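Local coordinates for protein MccF (Escherichia coli, PDB 4IIY) that confers self-immunity to microcin C7, probably acting as a serine hydrolase of the peptidase S66 family, at residues 142-147 with 169-174. The protein carries 1 engineered substitution. Sequence-based numbering, arbitrary orientation.
Engineered in segment 142-147: A145 (natural residue Ser). With 1EI (5'-O-(L-alpha-glutamylsulfamoyl)inosine), chain K.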
ATOM      1  N   ILE B 142      16.447  15.852   3.227  1.00  7.64           N
ATOM      2  CA  ILE B 142      15.120  16.395   3.493  1.00  7.55           C
ATOM      3  C   ILE B 142      14.157  16.200   2.322  1.00  7.17           C
ATOM      4  O   ILE B 142      14.530  16.317   1.147  1.00  7.44           O
ATOM      5  CB  ILE B 142      15.217  17.889   3.920  1.00  8.05           C
ATOM      6  CG1 ILE B 142      13.878  18.419   4.454  1.00  7.54           C
ATOM      7  CG2 ILE B 142      15.761  18.754   2.777  1.00  8.87           C
ATOM      8  CD1 ILE B 142      14.037  19.706   5.245  1.00  9.28           C
ATOM      9  N   GLY B 143      12.919  15.862   2.668  1.00  6.98           N
ATOM     10  CA  GLY B 143      11.829  15.731   1.715  1.00  7.25           C
ATOM     11  C   GLY B 143      10.645  15.126   2.441  1.00  6.94           C
ATOM     12  O   GLY B 143      10.633  15.062   3.672  1.00  6.37           O
ATOM     13  N   TYR B 144       9.644  14.677   1.696  1.00  6.51           N
ATOM     14  CA  TYR B 144       8.458  14.105   2.329  1.00  5.74           C
ATOM     15  C   TYR B 144       7.738  13.169   1.367  1.00  5.59           C
ATOM     16  O   TYR B 144       8.249  12.871   0.284  1.00  6.57           O
ATOM     17  CB  TYR B 144       7.547  15.210   2.913  1.00  6.83           C
ATOM     18  CG  TYR B 144       6.773  16.049   1.915  1.00  6.22           C
ATOM     19  CD1 TYR B 144       5.418  15.830   1.716  1.00  6.12           C
ATOM     20  CD2 TYR B 144       7.382  17.081   1.201  1.00  7.22           C
ATOM     21  CE1 TYR B 144       4.688  16.599   0.819  1.00  7.00           C
ATOM     22  CE2 TYR B 144       6.658  17.857   0.318  1.00  7.48           C
ATOM     23  CZ  TYR B 144       5.322  17.604   0.124  1.00  6.47           C
ATOM     24  OH  TYR B 144       4.642  18.391  -0.783  1.00  9.24           O
ATOM     25  N   ALA B 145       6.570  12.685   1.764  1.00  6.10           N
ATOM     26  CA  ALA B 145       5.722  11.921   0.860  1.00  6.21           C
ATOM     27  C   ALA B 145       6.443  10.636   0.460  1.00  5.62           C
ATOM     28  O   ALA B 145       6.957   9.932   1.327  1.00  6.58           O
ATOM     29  CB  ALA B 145       5.331  12.759  -0.346  1.00  7.17           C
ATOM     30  N   ASP B 146       6.487  10.302  -0.825  1.00  6.34           N
ATOM     31  CA  ASP B 146       7.183   9.081  -1.241  1.00  6.64           C
ATOM     32  C   ASP B 146       8.628   9.003  -0.758  1.00  6.93           C
ATOM     33  O   ASP B 146       9.185   7.905  -0.567  1.00  7.27           O
ATOM     34  CB  ASP B 146       7.171   8.948  -2.764  1.00  7.52           C
ATOM     35  CG  ASP B 146       7.870   7.695  -3.223  1.00  7.35           C
ATOM     36  OD1 ASP B 146       7.307   6.606  -3.016  1.00  7.57           O
ATOM     37  OD2 ASP B 146       8.999   7.799  -3.752  1.00  8.13           O
ATOM     38  N   THR B 147       9.259  10.160  -0.592  1.00  6.33           N
ATOM     39  CA  THR B 147      10.658  10.183  -0.174  1.00  7.05           C
ATOM     40  C   THR B 147      10.865   9.631   1.242  1.00  6.46           C
ATOM     41  O   THR B 147      11.996   9.346   1.647  1.00  6.71           O
ATOM     42  CB  THR B 147      11.230  11.595  -0.335  1.00  7.80           C
ATOM     43  OG1 THR B 147      10.730  12.150  -1.558  1.00  8.51           O
ATOM     44  CG2 THR B 147      12.750  11.555  -0.398  1.00 10.89           C
ATOM     45  N   ILE B 169       9.976  21.478  -5.262  1.00  6.39           N
ATOM     46  CA  ILE B 169       8.884  21.845  -6.156  1.00  6.91           C
ATOM     47  C   ILE B 169       7.558  22.107  -5.419  1.00  6.96           C
ATOM     48  O   ILE B 169       7.027  23.220  -5.476  1.00  6.77           O
ATOM     49  CB  ILE B 169       8.758  20.849  -7.343  1.00  6.39           C
ATOM     50  CG1 ILE B 169      10.056  20.853  -8.163  1.00  6.72           C
ATOM     51  CG2 ILE B 169       7.544  21.182  -8.202  1.00  7.54           C
ATOM     52  CD1 ILE B 169      10.085  19.828  -9.289  1.00  8.18           C
ATOM     53  N   PRO B 170       7.015  21.113  -4.701  1.00  6.57           N
ATOM     54  CA  PRO B 170       5.732  21.399  -4.048  1.00  7.60           C
ATOM     55  C   PRO B 170       5.869  22.428  -2.930  1.00  7.48           C
ATOM     56  O   PRO B 170       4.980  23.255  -2.752  1.00  8.63           O
ATOM     57  CB  PRO B 170       5.305  20.034  -3.482  1.00  7.77           C
ATOM     58  CG  PRO B 170       6.579  19.271  -3.329  1.00  7.99           C
ATOM     59  CD  PRO B 170       7.453  19.726  -4.477  1.00  7.56           C
ATOM     60  N   SER B 171       6.964  22.395  -2.183  1.00  7.14           N
ATOM     61  CA  SER B 171       7.036  23.239  -0.996  1.00  7.30           C
ATOM     62  C   SER B 171       7.512  24.657  -1.289  1.00  7.59           C
ATOM     63  O   SER B 171       6.914  25.632  -0.838  1.00  8.84           O
ATOM     64  CB  SER B 171       7.939  22.605   0.065  1.00  8.46           C
ATOM     65  OG  SER B 171       7.572  21.261   0.331  1.00  8.71           O
ATOM     66  N   PHE B 172       8.616  24.776  -2.016  1.00  7.35           N
ATOM     67  CA  PHE B 172       9.184  26.098  -2.268  1.00  7.45           C
ATOM     68  C   PHE B 172       8.693  26.744  -3.559  1.00  7.36           C
ATOM     69  O   PHE B 172       8.951  27.919  -3.782  1.00  8.44           O
ATOM     70  CB  PHE B 172      10.715  26.089  -2.155  1.00  9.26           C
ATOM     71  CG  PHE B 172      11.197  25.875  -0.749  1.00  7.69           C
ATOM     72  CD1 PHE B 172      10.785  26.726   0.261  1.00  8.71           C
ATOM     73  CD2 PHE B 172      12.026  24.813  -0.424  1.00  9.07           C
ATOM     74  CE1 PHE B 172      11.205  26.525   1.576  1.00  9.65           C
ATOM     75  CE2 PHE B 172      12.455  24.623   0.875  1.00 10.91           C
ATOM     76  CZ  PHE B 172      12.041  25.477   1.872  1.00 10.76           C
ATOM     77  N   GLY B 173       7.969  25.989  -4.387  1.00  7.66           N
ATOM     78  CA  GLY B 173       7.285  26.558  -5.533  1.00  8.11           C
ATOM     79  C   GLY B 173       5.867  27.027  -5.230  1.00  7.82           C
ATOM     80  O   GLY B 173       5.182  27.563  -6.101  1.00  9.35           O
ATOM     81  N   GLU B 174       5.416  26.819  -3.995  1.00  7.92           N
ATOM     82  CA  GLU B 174       4.135  27.343  -3.531  1.00  8.20           C
ATOM     83  C   GLU B 174       4.130  28.874  -3.601  1.00  8.61           C
ATOM     84  O   GLU B 174       5.112  29.527  -3.231  1.00  8.70           O
ATOM     85  CB  GLU B 174       3.888  26.862  -2.094  1.00  8.12           C
ATOM     86  CG  GLU B 174       2.644  27.417  -1.388  1.00  8.68           C
ATOM     87  CD  GLU B 174       1.322  26.920  -1.965  1.00  8.70           C
ATOM     88  OE1 GLU B 174       1.323  26.132  -2.937  1.00  8.31           O
ATOM     89  OE2 GLU B 174       0.265  27.315  -1.421  1.00  9.52           O
TER
HETATM   90  O6  1EI K 401      -1.046  18.689 -10.916  0.61 21.67           O
HETATM   91  C6  1EI K 401      -1.065  18.958  -9.695  0.97 14.41           C
HETATM   92  N1  1EI K 401      -1.941  19.847  -9.185  0.80 17.38           N
HETATM   93  C2  1EI K 401      -1.971  20.149  -7.875  0.82 16.17           C
HETATM   94  N3  1EI K 401      -1.139  19.599  -6.975  0.86 14.71           N
HETATM   95  C5  1EI K 401      -0.119  18.308  -8.770  1.00 15.41           C
HETATM   96  C4  1EI K 401      -0.216  18.694  -7.365  1.00 14.27           C
HETATM   97  N7  1EI K 401       0.882  17.408  -8.857  0.90 16.92           N
HETATM   98  C8  1EI K 401       1.382  17.228  -7.611  0.88 17.65           C
HETATM   99  N9  1EI K 401       0.720  17.997  -6.732  0.81 13.46           N
HETATM  100  C1' 1EI K 401       0.964  18.072  -5.282  0.93 12.67           C
HETATM  101  O4' 1EI K 401       2.329  17.847  -4.960  0.83 13.49           O
HETATM  102  C2' 1EI K 401       0.191  16.957  -4.608  0.95 19.21           C
HETATM  103  O2' 1EI K 401      -1.107  17.418  -4.234  0.83 20.59           O
HETATM  104  C3' 1EI K 401       1.044  16.624  -3.404  0.73 19.72           C
HETATM  105  O3' 1EI K 401       0.470  17.209  -2.238  0.59 15.04           O
HETATM  106  C4' 1EI K 401       2.391  17.278  -3.655  0.94 17.18           C
HETATM  107  C5' 1EI K 401       3.537  16.279  -3.551  0.93 14.79           C
HETATM  108  O5' 1EI K 401       3.416  15.260  -4.549  0.89 12.04           O
HETATM  109  SBF 1EI K 401       4.232  13.972  -4.379  0.79 10.74           S
HETATM  110  OAE 1EI K 401       4.558  13.457  -5.692  0.69 11.88           O
HETATM  111  OAF 1EI K 401       5.407  14.333  -3.631  0.98 11.32           O
HETATM  112  NAQ 1EI K 401       3.346  13.000  -3.564  0.98 13.46           N
HETATM  113  C   1EI K 401       3.709  11.799  -3.066  0.69 10.93           C
HETATM  114  O   1EI K 401       4.805  11.257  -3.149  0.98 10.43           O
HETATM  115  CA  1EI K 401       2.654  11.065  -2.289  0.70 14.51           C
HETATM  116  N   1EI K 401       1.386  11.771  -2.345  0.72 18.14           N
HETATM  117  CB  1EI K 401       2.524   9.639  -2.813  0.78 20.14           C
HETATM  118  CG  1EI K 401       2.258   8.656  -1.677  0.82 22.64           C
HETATM  119  CD  1EI K 401       0.797   8.675  -1.289  1.00 18.99           C
HETATM  120  OE1 1EI K 401       0.095   9.652  -1.623  0.48 23.66           O
HETATM  121  OE2 1EI K 401       0.351   7.708  -0.648  0.75 20.05           O
HETATM  122  O   HOH W   1       4.894  21.034   0.131  1.00 14.08           O
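The phenol ring of Y144 is the flat group of this contact, and P170, S171 and the bound glutamyl sulfamoyl inosine all approach it obliquely. Outside the two segments, H338, a predicted charge-relay residue, meets the ring edge-to-face. The pyrrolidine of P170 lies at the hydroxyl end, its CB 3.2 Å from Y144 OH, while its CG reaches back along the ring to Y144 CE2 at 3.9 Å. The tyrosine and proline side chains run alongside each other, pointing opposite ways. S171 OG comes to 3.5 Å from Y144 CE2. A water bonds to both hydroxyls, 2.8 Å from Y144 OH and 2.7 Å from S171 OG. The serine oxygen also accepts a bond from A167 N, which holds it in place for the water. With chi1 at 73°, CG of Y144 sits between its own backbone N and carbonyl carbon, directing the ring from the end of strand 140-143 to helix 168-172. The strand, the sharp turn after it and helix 148-158 form a nucleophile elbow within a beta-alpha-beta crossover that continues into parallel strand 162-164. At its apex A145, an engineered replacement of the predicted serine nucleophile, has the strained backbone of such elbows (phi 64°, psi -132°), and the turn is closed by the bond from T147 N to Y144 O. A145 CB lies 3.2 Å from atom O of 1EI, the glutamyl carbonyl oxygen. D146 N donates to 1EI O over 3.0 Å, consistent with an oxyanion-hole amide. Farther along the ligand, Y144 OH approaches C5' of 1EI and P170 CB approaches the ribose O4', both residues belonging to its pocket.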